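Local coordinates for nitrogenase molybdenum-iron protein alpha chain (Clostridium pasteurianum, PDB 4WES) that forms, with the beta chain, the molybdenum-iron component of nitrogenase, which reduces dinitrogen to ammonium on a molybdenum-iron-sulfur cofactor, at residues I48-C53 with G366-H371; S22-I27 with L440-N445; L341-S346 with Q480-D485. All coordinates share one frame; numbering follows the deposited sequence. Where two conformers were deposited one is given.

From the N terminus, 22-27 comes first and pairs with 440-445 (interaction 2), closing a loop of some 410 residues. Interaction 1, 48-53 with 366-371, lies wholly within that loop. Interaction 3, which joins 341-346 to 480-485, begins inside both and ends beyond them, so it crosses each. All three reach one mixed sheet, in which strands 25-27, 439-441, 361-367 and 338-343 follow side by side. D443 N of 440-445 reaches F367 O, and E368 N reaches V343 O, so the contacts run on from one another across the sheet. Interactions 1 and 3 both touch the molybdenum cofactor; interaction 2 lies at the strand outermost within this chain.

Interaction 1: I48-C53 with G366-H371; sequences ITARGC and GFEFAH. With CLF (Fe(8)-S(7) cluster), chain H; ICS (iron-sulfur-molybdenum cluster with interstitial carbon), chain F.
E368 is the first residue of 366-371 to meet the other segment, and it does so twice, through its carbonyl and its carboxylate. E368 O receives R51 NE at 2.8 Å, with an N-H...O angle of 167°. The oxygen lies at the edge of the guanidinium, close to its plane, while the donor sits 34° off the plane of the carbonyl. R51 NH2 adds a weak bond to the same E368 O at 3.3 Å, so two N-H groups of one arginine share one acceptor. The R51 and E368 chains run past one another with opposite sense. The carboxylate lies against A50, making no ion pair with R51: E368 OE1 lies 3.6 Å from A50 CB. E368 OE2 and A50 O are close but both acceptors; each is satisfied from outside, OE2 by Q182 and A50 O by K466. Next comes F369. Its ring is swung between backbone N and carbonyl carbon (chi1 54°), which carries it to the molybdenum-iron-sulfur cluster, where F369 CZ is 3.4 Å from S2B. H371 ends the walk as the N-cap residue of helix 372-376, its NE2 bonded to S183. On the partner segment T49 forms an ST turn, R51 N giving its hydrogen to T49 OG1 at 3.0 Å, and C53 SG binds FE3 of the [8Fe-7S] cluster, which is shared with the beta chain, at 2.3 Å. The contact thus bridges the surroundings of both metal clusters. Residues 366-371 run off strand 361-367, flanked in the sheet by 338-343 and 439-441, whereas 48-53 is a loop leading into helix 54-63, with Q46 of the beta chain packed on T49 and R51.

Interaction 2: S22-I27 with L440-N445; sequences SGHIVI and LIDDMN
An antiparallel strand at the margin of an otherwise parallel sheet makes this contact: I25 sits across from I441 as a non-hydrogen-bonded pair, V26 across from L440 as a hydrogen-bonded one. V26 N donates to L440 O at 3.0 Å, and L440 N returns a bond to V26 O at 2.8 Å. The ladder continues past the end of strand 439-441, where D442 N bonds H24 O at 2.8 Å. Between these bonds I25 CA comes within 3.3 Å of L440 O in a CA-H...O contact. The I25 and I441 chains run alongside one another on one face, with the same sense, I25 CG1 4.1 Å from I441 CG2, and I9 of helix 5-10 packs on both. On the other face V26 CG2 rests 4.0 Å from L440 CB, and M431 of helix 430-433 covers this pair. In the fold, 25-27 is the outermost strand of the five-stranded mixed sheet within this chain, and 439-441 joins it to the parallel strand 361-367. The polar feature is a histidine-carboxylate bond at the strand end. H24 ND1 donates to D442 OD2 at 2.8 Å (158° at the hydrogen); D442 OD2 accepts through its anti lone pair, the one turned away from OD1, and lies in the plane of the ring. Ring and carboxylate are nearly coplanar, 16° apart. D442 reaches the ring because its CG is anti to the backbone N (chi1 178°). Its other oxygen, OD1, is bonded by Y375, so the carboxylate is held at both oxygens; this acidic partner would be expected to raise the imidazole's affinity for a second proton. A type I turn from S22 to I25 leads into the strand, and K6 bonds both S22 O and I25 O.

Interaction 3: L341-S346 with Q480-D485; sequences LYVGGS and QLHSYD. With ICS (iron-sulfur-molybdenum cluster with interstitial carbon), chain F; HCA (3-hydroxy-3-carboxy-adipic acid), chain E.
V343 and L481 meet beside a histidine that holds the molybdenum, H482, and V343 serves both neighbours with separate branches. Its chi1 of -143° is not a staggered value; it sets CG1 over the imidazole of H482 and CG2 against L481. V343 CG1 stands 3.5 Å from the centroid of the H482 ring, 14° off the ring normal, a CH-pi contact. The opposite face carries C5 of homocitrate, offset toward the rim, so the ring is sandwiched between a valine methyl and a ligand methylene. With CG beside the backbone N (chi1 -52°), H482 brings ND1 to molybdenum at 2.3 Å, where two homocitrate oxygens, O5 and O7, also bind. The far nitrogen, H482 NE2, donates to a water at 2.8 Å, and that water in turn donates to Y342 O at 2.9 Å, so the ring's rotation is fixed from both nitrogens. V343 CG2 touches L481 CB at 3.9 Å, the two side chains set roughly perpendicular to each other, while two residues earlier in the strand L341 CD2 meets L481 CD1 at 4.0 Å. Past V343 the chain turns over the cofactor through G344, G345 and S346, whose backbone nitrogens gather round the sulfide S3A, G344 N nearest at 3.3 Å. On the other segment D485 fastens Q480, one oxygen taking Q480 N and the other Q480 NE2, the latter from well above the carboxylate plane; K468 makes a salt bridge to D485. Strand 338-343 lies between 361-367 and 460-462 in the sheet and runs on to helix 347-350, whereas 480-485 is the loop between helices 465-473 and 492-507, with L481 packed on F462 of strand 460-462.

Interaction 1: I48-C53 with G366-H371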
loop_
_atom_site.group_PDB
_atom_site.type_symbol
_atom_site.label_atom_id
_atom_site.label_comp_id
_atom_site.label_asym_id
_atom_site.label_seq_id
_atom_site.Cartn_x
_atom_site.Cartn_y
_atom_site.Cartn_z
ATOM N N ILE A 48 13.557 35.386 -9.361
ATOM C CA ILE A 48 13.180 33.960 -9.420
ATOM C C ILE A 48 14.077 33.233 -10.451
ATOM O O ILE A 48 13.701 32.962 -11.570
ATOM C CB ILE A 48 11.682 33.657 -9.582
ATOM C CG1 ILE A 48 10.883 34.415 -8.523
ATOM C CG2 ILE A 48 11.447 32.157 -9.460
ATOM C CD1 ILE A 48 9.377 34.222 -8.592
ATOM N N THR A 49 15.286 32.952 -9.992
ATOM C CA THR A 49 16.316 32.244 -10.725
ATOM C C THR A 49 16.208 30.738 -10.457
ATOM O O THR A 49 15.658 30.312 -9.441
ATOM C CB THR A 49 17.719 32.740 -10.266
ATOM O OG1 THR A 49 18.733 32.118 -11.070
ATOM C CG2 THR A 49 18.002 32.487 -8.792
ATOM N N ALA A 50 16.813 29.951 -11.329
ATOM C CA ALA A 50 16.990 28.521 -11.070
ATOM C C ALA A 50 18.362 28.193 -10.462
ATOM O O ALA A 50 18.582 27.076 -10.039
ATOM C CB ALA A 50 16.798 27.727 -12.339
ATOM N N ARG A 51 19.243 29.184 -10.423
ATOM C CA ARG A 51 20.643 28.969 -9.986
ATOM C C ARG A 51 20.805 28.492 -8.577
ATOM O O ARG A 51 20.017 28.809 -7.677
ATOM C CB ARG A 51 21.422 30.279 -10.105
ATOM C CG ARG A 51 21.757 30.671 -11.529
ATOM C CD ARG A 51 22.370 32.042 -11.557
ATOM N NE ARG A 51 23.063 32.309 -12.790
ATOM C CZ ARG A 51 23.829 33.353 -13.009
ATOM N NH1 ARG A 51 23.912 34.326 -12.120
ATOM N NH2 ARG A 51 24.519 33.441 -14.134
ATOM N N GLY A 52 21.910 27.749 -8.384
ATOM C CA GLY A 52 22.397 27.394 -7.060
ATOM C C GLY A 52 23.687 28.097 -6.727
ATOM O O GLY A 52 23.983 29.160 -7.257
ATOM N N CYS A 53 24.450 27.474 -5.833
ATOM C CA CYS A 53 25.596 28.115 -5.217
ATOM C C CYS A 53 26.908 27.393 -5.509
ATOM O O CYS A 53 26.955 26.292 -6.078
ATOM C CB CYS A 53 25.421 28.216 -3.710
ATOM S SG CYS A 53 25.436 26.590 -2.899
ATOM N N GLY A 366 18.897 27.894 -23.288
ATOM C CA GLY A 366 19.660 28.741 -22.392
ATOM C C GLY A 366 20.325 27.906 -21.335
ATOM O O GLY A 366 20.031 26.713 -21.175
ATOM N N PHE A 367 21.197 28.550 -20.579
ATOM C CA PHE A 367 21.866 27.960 -19.451
ATOM C C PHE A 367 21.690 28.794 -18.213
ATOM O O PHE A 367 21.628 30.033 -18.281
ATOM C CB PHE A 367 23.363 27.879 -19.728
ATOM C CG PHE A 367 23.780 26.927 -20.816
ATOM C CD1 PHE A 367 23.572 25.551 -20.717
ATOM C CD2 PHE A 367 24.463 27.409 -21.939
ATOM C CE1 PHE A 367 24.044 24.681 -21.693
ATOM C CE2 PHE A 367 24.949 26.523 -22.902
ATOM C CZ PHE A 367 24.726 25.173 -22.777
ATOM N N GLU A 368 21.660 28.127 -17.055
ATOM C CA GLU A 368 21.697 28.829 -15.773
ATOM C C GLU A 368 22.981 29.619 -15.607
ATOM O O GLU A 368 22.925 30.760 -15.125
ATOM C CB GLU A 368 21.568 27.860 -14.602
ATOM C CG GLU A 368 20.260 27.101 -14.451
ATOM C CD GLU A 368 20.234 26.183 -13.240
ATOM O OE1 GLU A 368 19.314 25.291 -13.222
ATOM O OE2 GLU A 368 21.062 26.324 -12.313
ATOM N N PHE A 369 24.125 28.994 -15.883
ATOM C CA PHE A 369 25.389 29.534 -15.352
ATOM C C PHE A 369 26.579 29.352 -16.280
ATOM O O PHE A 369 27.722 29.577 -15.881
ATOM C CB PHE A 369 25.683 28.888 -13.968
ATOM C CG PHE A 369 25.672 27.381 -13.993
ATOM C CD1 PHE A 369 26.661 26.651 -14.645
ATOM C CD2 PHE A 369 24.641 26.699 -13.386
ATOM C CE1 PHE A 369 26.578 25.304 -14.752
ATOM C CE2 PHE A 369 24.577 25.318 -13.461
ATOM C CZ PHE A 369 25.517 24.627 -14.171
ATOM N N ALA A 370 26.331 28.941 -17.524
ATOM C CA ALA A 370 27.409 28.808 -18.486
ATOM C C ALA A 370 28.048 30.172 -18.740
ATOM O O ALA A 370 27.482 31.224 -18.454
ATOM C CB ALA A 370 26.887 28.229 -19.790
ATOM N N HIS A 371 29.231 30.137 -19.342
ATOM C CA HIS A 371 29.970 31.331 -19.640
ATOM C C HIS A 371 29.835 31.647 -21.140
ATOM O O HIS A 371 29.324 30.828 -21.912
ATOM C CB HIS A 371 31.450 31.202 -19.246
ATOM C CG HIS A 371 31.680 30.894 -17.799
ATOM N ND1 HIS A 371 32.949 30.900 -17.265
ATOM C CD2 HIS A 371 30.865 30.481 -16.799
ATOM C CE1 HIS A 371 32.893 30.535 -15.997
ATOM N NE2 HIS A 371 31.645 30.272 -15.683
HETATM FE FE1 CLF H . 25.186 28.552 1.550
HETATM FE FE2 CLF H . 22.918 27.664 0.996
HETATM FE FE3 CLF H . 24.981 26.888 -0.671
HETATM FE FE4 CLF H . 24.746 25.989 1.877
HETATM S S1 CLF H . 23.828 27.671 3.301
HETATM S S2A CLF H . 24.078 29.014 -0.452
HETATM S S4A CLF H . 23.321 25.555 0.153
HETATM S S3A CLF H . 26.672 26.863 0.937
HETATM FE FE5 CLF H . 22.822 24.513 4.329
HETATM FE FE6 CLF H . 22.297 27.359 6.498
HETATM FE FE7 CLF H . 20.520 25.628 5.313
HETATM FE FE8 CLF H . 21.497 27.317 3.461
HETATM S S2B CLF H . 22.447 25.072 6.437
HETATM S S3B CLF H . 20.380 27.940 5.342
HETATM S S4B CLF H . 20.967 25.088 3.113
HETATM FE FE1 ICS F . 28.144 19.882 -16.403
HETATM MO MO1 ICS F . 22.171 19.802 -12.839
HETATM FE FE2 ICS F . 26.877 20.864 -14.282
HETATM FE FE3 ICS F . 26.479 18.323 -15.012
HETATM FE FE4 ICS F . 25.572 20.309 -16.526
HETATM FE FE5 ICS F . 23.355 20.312 -15.203
HETATM FE FE6 ICS F . 24.660 20.799 -12.969
HETATM FE FE7 ICS F . 24.247 18.347 -13.699
HETATM C CX ICS F . 25.209 19.841 -14.666
HETATM S S1A ICS F . 27.151 21.955 -16.243
HETATM S S1B ICS F . 22.843 21.884 -13.666
HETATM S S2A ICS F . 28.448 19.225 -14.265
HETATM S S2B ICS F . 26.430 21.936 -12.384
HETATM S S3A ICS F . 23.584 20.857 -17.379
HETATM S S3B ICS F . 24.088 19.140 -11.605
HETATM S S4A ICS F . 26.602 18.400 -17.274
HETATM S S4B ICS F . 22.274 18.411 -14.720
HETATM S S5A ICS F . 25.520 16.575 -14.004
HETATM O O HOH W 1 25.499 32.472 -16.960
#

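Interaction 2: S22-I27 with L440-N445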
loop_
_atom_site.group_PDB
_atom_site.type_symbol
_atom_site.label_atom_id
_atom_site.label_comp_id
_atom_site.label_asym_id
_atom_site.label_seq_id
_atom_site.Cartn_x
_atom_site.Cartn_y
_atom_site.Cartn_z
ATOM N N SER A 22 18.703 42.705 -20.856
ATOM C CA SER A 22 18.683 42.729 -22.298
ATOM C C SER A 22 19.867 41.987 -22.879
ATOM O O SER A 22 19.725 41.270 -23.851
ATOM C CB SER A 22 18.699 44.163 -22.806
ATOM O OG SER A 22 18.633 44.231 -24.215
ATOM N N GLY A 23 21.047 42.162 -22.291
ATOM C CA GLY A 23 22.221 41.519 -22.841
ATOM C C GLY A 23 22.259 40.014 -22.708
ATOM O O GLY A 23 23.033 39.346 -23.395
ATOM N N HIS A 24 21.429 39.454 -21.823
ATOM C CA HIS A 24 21.356 38.008 -21.572
ATOM C C HIS A 24 20.425 37.272 -22.540
ATOM O O HIS A 24 20.267 36.056 -22.424
ATOM C CB HIS A 24 20.905 37.770 -20.139
ATOM C CG HIS A 24 21.880 38.252 -19.122
ATOM N ND1 HIS A 24 22.746 37.413 -18.435
ATOM C CD2 HIS A 24 22.148 39.502 -18.686
ATOM C CE1 HIS A 24 23.505 38.135 -17.630
ATOM N NE2 HIS A 24 23.147 39.406 -17.752
ATOM N N ILE A 25 19.792 38.013 -23.444
ATOM C CA ILE A 25 18.804 37.435 -24.359
ATOM C C ILE A 25 19.233 37.848 -25.759
ATOM O O ILE A 25 19.358 39.035 -26.027
ATOM C CB ILE A 25 17.387 37.961 -24.055
ATOM C CG1 ILE A 25 16.995 37.636 -22.638
ATOM C CG2 ILE A 25 16.388 37.355 -25.035
ATOM C CD1 ILE A 25 15.810 38.431 -22.151
ATOM N N VAL A 26 19.459 36.882 -26.637
ATOM C CA VAL A 26 19.849 37.190 -27.992
ATOM C C VAL A 26 19.136 36.283 -28.959
ATOM O O VAL A 26 18.831 35.126 -28.653
ATOM C CB VAL A 26 21.383 37.136 -28.230
ATOM C CG1 VAL A 26 22.116 38.197 -27.421
ATOM C CG2 VAL A 26 21.947 35.755 -27.935
ATOM N N ILE A 27 18.851 36.825 -30.141
ATOM C CA ILE A 27 18.219 36.066 -31.214
ATOM C C ILE A 27 19.254 35.816 -32.318
ATOM O O ILE A 27 19.871 36.752 -32.816
ATOM C CB ILE A 27 16.953 36.786 -31.750
ATOM C CG1 ILE A 27 15.878 36.907 -30.631
ATOM C CG2 ILE A 27 16.391 36.053 -32.959
ATOM C CD1 ILE A 27 14.681 37.795 -30.962
ATOM N N LEU A 440 18.236 32.649 -27.417
ATOM C CA LEU A 440 19.009 32.195 -26.288
ATOM C C LEU A 440 18.694 33.084 -25.098
ATOM O O LEU A 440 18.649 34.301 -25.232
ATOM C CB LEU A 440 20.498 32.263 -26.616
ATOM C CG LEU A 440 20.914 31.245 -27.684
ATOM C CD1 LEU A 440 20.807 31.782 -29.091
ATOM C CD2 LEU A 440 22.257 30.588 -27.421
ATOM N N ILE A 441 18.504 32.442 -23.930
ATOM C CA ILE A 441 18.190 33.178 -22.704
ATOM C C ILE A 441 19.097 32.679 -21.570
ATOM O O ILE A 441 18.946 31.562 -21.063
ATOM C CB ILE A 441 16.718 33.012 -22.271
ATOM C CG1 ILE A 441 15.746 33.384 -23.409
ATOM C CG2 ILE A 441 16.482 33.860 -21.033
ATOM C CD1 ILE A 441 14.297 33.068 -23.087
ATOM N N ASP A 442 20.024 33.520 -21.153
ATOM C CA ASP A 442 20.924 33.221 -20.049
ATOM C C ASP A 442 20.249 33.560 -18.727
ATOM O O ASP A 442 19.648 34.622 -18.569
ATOM C CB ASP A 442 22.229 34.000 -20.209
ATOM C CG ASP A 442 23.187 33.782 -19.077
ATOM O OD1 ASP A 442 23.714 32.648 -19.001
ATOM O OD2 ASP A 442 23.382 34.719 -18.277
ATOM N N ASP A 443 20.383 32.658 -17.747
ATOM C CA ASP A 443 19.756 32.827 -16.433
ATOM C C ASP A 443 18.264 33.137 -16.607
ATOM O O ASP A 443 17.711 34.057 -16.001
ATOM C CB ASP A 443 20.482 33.890 -15.597
ATOM C CG ASP A 443 20.173 33.840 -14.093
ATOM O OD1 ASP A 443 19.493 32.918 -13.595
ATOM O OD2 ASP A 443 20.620 34.812 -13.399
ATOM N N MET A 444 17.596 32.343 -17.417
ATOM C CA MET A 444 16.145 32.473 -17.627
ATOM C C MET A 444 15.408 32.390 -16.323
ATOM O O MET A 444 15.589 31.429 -15.554
ATOM C CB MET A 444 15.666 31.332 -18.532
ATOM C CG MET A 444 14.205 31.479 -18.908
ATOM S SD MET A 444 13.515 30.025 -19.747
ATOM C CE MET A 444 13.465 28.861 -18.424
ATOM N N ASN A 445 14.547 33.375 -16.077
ATOM C CA ASN A 445 13.759 33.409 -14.849
ATOM C C ASN A 445 12.308 33.055 -15.118
ATOM O O ASN A 445 11.907 32.834 -16.250
ATOM C CB ASN A 445 13.943 34.749 -14.152
ATOM C CG ASN A 445 13.486 35.897 -15.000
ATOM O OD1 ASN A 445 12.350 35.912 -15.501
ATOM N ND2 ASN A 445 14.347 36.901 -15.168
#

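Interaction 3: L341-S346 with Q480-D485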
loop_
_atom_site.group_PDB
_atom_site.type_symbol
_atom_site.label_atom_id
_atom_site.label_comp_id
_atom_site.label_asym_id
_atom_site.label_seq_id
_atom_site.Cartn_x
_atom_site.Cartn_y
_atom_site.Cartn_z
ATOM N N LEU A 341 14.829 24.258 -24.307
ATOM C CA LEU A 341 15.754 23.604 -23.376
ATOM C C LEU A 341 16.384 24.601 -22.441
ATOM O O LEU A 341 16.994 25.566 -22.889
ATOM C CB LEU A 341 16.884 22.867 -24.100
ATOM C CG LEU A 341 16.508 21.827 -25.111
ATOM C CD1 LEU A 341 16.348 22.379 -26.485
ATOM C CD2 LEU A 341 17.563 20.733 -25.157
ATOM N N TYR A 342 16.328 24.314 -21.141
ATOM C CA TYR A 342 16.943 25.174 -20.156
ATOM C C TYR A 342 17.550 24.334 -19.048
ATOM O O TYR A 342 16.839 23.815 -18.215
ATOM C CB TYR A 342 15.960 26.200 -19.557
ATOM C CG TYR A 342 16.670 27.160 -18.639
ATOM C CD1 TYR A 342 17.536 28.097 -19.167
ATOM C CD2 TYR A 342 16.523 27.095 -17.273
ATOM C CE1 TYR A 342 18.239 28.966 -18.356
ATOM C CE2 TYR A 342 17.220 27.971 -16.446
ATOM C CZ TYR A 342 18.077 28.901 -16.985
ATOM O OH TYR A 342 18.767 29.795 -16.186
ATOM N N VAL A 343 18.863 24.184 -19.089
ATOM C CA VAL A 343 19.581 23.379 -18.090
ATOM C C VAL A 343 20.736 24.214 -17.527
ATOM O O VAL A 343 20.684 25.439 -17.566
ATOM C CB VAL A 343 20.011 21.969 -18.625
ATOM C CG1 VAL A 343 19.872 20.941 -17.539
ATOM C CG2 VAL A 343 19.151 21.546 -19.808
ATOM N N GLY A 344 21.727 23.589 -16.911
ATOM C CA GLY A 344 22.690 24.349 -16.140
ATOM C C GLY A 344 23.837 24.952 -16.926
ATOM O O GLY A 344 24.013 26.191 -16.964
ATOM N N GLY A 345 24.654 24.081 -17.521
ATOM C CA GLY A 345 25.824 24.527 -18.185
ATOM C C GLY A 345 26.264 23.755 -19.404
ATOM O O GLY A 345 27.184 24.199 -20.086
ATOM N N SER A 346 25.641 22.606 -19.699
ATOM C CA SER A 346 26.042 21.776 -20.838
ATOM C C SER A 346 24.860 21.169 -21.576
ATOM O O SER A 346 24.848 21.140 -22.802
ATOM C CB SER A 346 27.006 20.686 -20.357
ATOM O OG SER A 346 27.344 19.759 -21.355
ATOM N N GLN A 480 12.609 16.506 -17.310
ATOM C CA GLN A 480 13.788 16.997 -16.610
ATOM C C GLN A 480 15.084 16.508 -17.286
ATOM O O GLN A 480 15.309 15.309 -17.437
ATOM C CB GLN A 480 13.783 16.470 -15.189
ATOM C CG GLN A 480 12.604 16.933 -14.354
ATOM C CD GLN A 480 12.708 16.441 -12.936
ATOM O OE1 GLN A 480 13.589 16.868 -12.174
ATOM N NE2 GLN A 480 11.856 15.495 -12.558
ATOM N N LEU A 481 15.944 17.459 -17.657
ATOM C CA LEU A 481 17.237 17.096 -18.232
ATOM C C LEU A 481 18.362 17.015 -17.207
ATOM O O LEU A 481 19.486 16.670 -17.590
ATOM C CB LEU A 481 17.620 18.000 -19.408
ATOM C CG LEU A 481 16.897 17.692 -20.699
ATOM C CD1 LEU A 481 17.384 18.625 -21.804
ATOM C CD2 LEU A 481 17.051 16.244 -21.150
ATOM N N HIS A 482 18.103 17.318 -15.936
ATOM C CA HIS A 482 19.081 17.078 -14.889
ATOM C C HIS A 482 18.901 15.656 -14.335
ATOM O O HIS A 482 19.767 14.787 -14.474
ATOM C CB HIS A 482 19.014 18.071 -13.723
ATOM C CG HIS A 482 19.033 19.528 -14.038
ATOM N ND1 HIS A 482 20.065 20.366 -13.651
ATOM C CD2 HIS A 482 18.057 20.328 -14.548
ATOM C CE1 HIS A 482 19.706 21.612 -13.900
ATOM N NE2 HIS A 482 18.499 21.614 -14.454
ATOM N N SER A 483 17.752 15.413 -13.721
ATOM C CA SER A 483 17.474 14.152 -13.057
ATOM C C SER A 483 16.967 13.053 -13.962
ATOM O O SER A 483 16.789 11.904 -13.515
ATOM C CB SER A 483 16.430 14.326 -11.967
ATOM O OG SER A 483 15.145 14.548 -12.577
ATOM N N TYR A 484 16.645 13.412 -15.207
ATOM C CA TYR A 484 16.106 12.444 -16.164
ATOM C C TYR A 484 14.783 11.849 -15.708
ATOM O O TYR A 484 14.398 10.774 -16.144
ATOM C CB TYR A 484 17.093 11.339 -16.502
ATOM C CG TYR A 484 18.434 11.753 -17.052
ATOM C CD1 TYR A 484 18.634 12.955 -17.704
ATOM C CD2 TYR A 484 19.509 10.868 -16.999
ATOM C CE1 TYR A 484 19.842 13.268 -18.286
ATOM C CE2 TYR A 484 20.725 11.176 -17.580
ATOM C CZ TYR A 484 20.878 12.364 -18.255
ATOM O OH TYR A 484 22.058 12.699 -18.916
ATOM N N ASP A 485 14.052 12.561 -14.836
ATOM C CA ASP A 485 12.838 12.009 -14.267
ATOM C C ASP A 485 13.077 10.604 -13.737
ATOM O O ASP A 485 12.243 9.722 -13.798
ATOM C CB ASP A 485 11.686 12.049 -15.274
ATOM C CG ASP A 485 11.183 13.463 -15.479
ATOM O OD1 ASP A 485 11.453 14.043 -16.565
ATOM O OD2 ASP A 485 10.519 14.019 -14.558
HETATM FE FE1 ICS F . 28.144 19.882 -16.403
HETATM MO MO1 ICS F . 22.171 19.802 -12.839
HETATM FE FE2 ICS F . 26.877 20.864 -14.282
HETATM FE FE3 ICS F . 26.479 18.323 -15.012
HETATM FE FE4 ICS F . 25.572 20.309 -16.526
HETATM FE FE5 ICS F . 23.355 20.312 -15.203
HETATM FE FE6 ICS F . 24.660 20.799 -12.969
HETATM FE FE7 ICS F . 24.247 18.347 -13.699
HETATM C CX ICS F . 25.209 19.841 -14.666
HETATM S S1A ICS F . 27.151 21.955 -16.243
HETATM S S1B ICS F . 22.843 21.884 -13.666
HETATM S S2A ICS F . 28.448 19.225 -14.265
HETATM S S2B ICS F . 26.430 21.936 -12.384
HETATM S S3A ICS F . 23.584 20.857 -17.379
HETATM S S3B ICS F . 24.088 19.140 -11.605
HETATM S S4A ICS F . 26.602 18.400 -17.274
HETATM S S4B ICS F . 22.274 18.411 -14.720
HETATM S S5A ICS F . 25.520 16.575 -14.004
HETATM C C1 HCA E . 22.433 21.597 -8.540
HETATM C C2 HCA E . 21.989 20.150 -8.769
HETATM C C3 HCA E . 21.012 19.974 -9.929
HETATM C C4 HCA E . 19.569 20.350 -9.542
HETATM C C5 HCA E . 18.631 19.884 -10.670
HETATM C C6 HCA E . 17.270 20.500 -10.792
HETATM C C7 HCA E . 21.013 18.505 -10.358
HETATM O O1 HCA E . 22.370 22.408 -9.474
HETATM O O2 HCA E . 22.875 21.905 -7.421
HETATM O O3 HCA E . 16.302 19.740 -11.107
HETATM O O4 HCA E . 17.133 21.729 -10.600
HETATM O O5 HCA E . 21.199 18.262 -11.571
HETATM O O6 HCA E . 20.774 17.635 -9.508
HETATM O O7 HCA E . 21.395 20.787 -11.028
HETATM O O HOH W 2 16.868 23.742 -15.353
#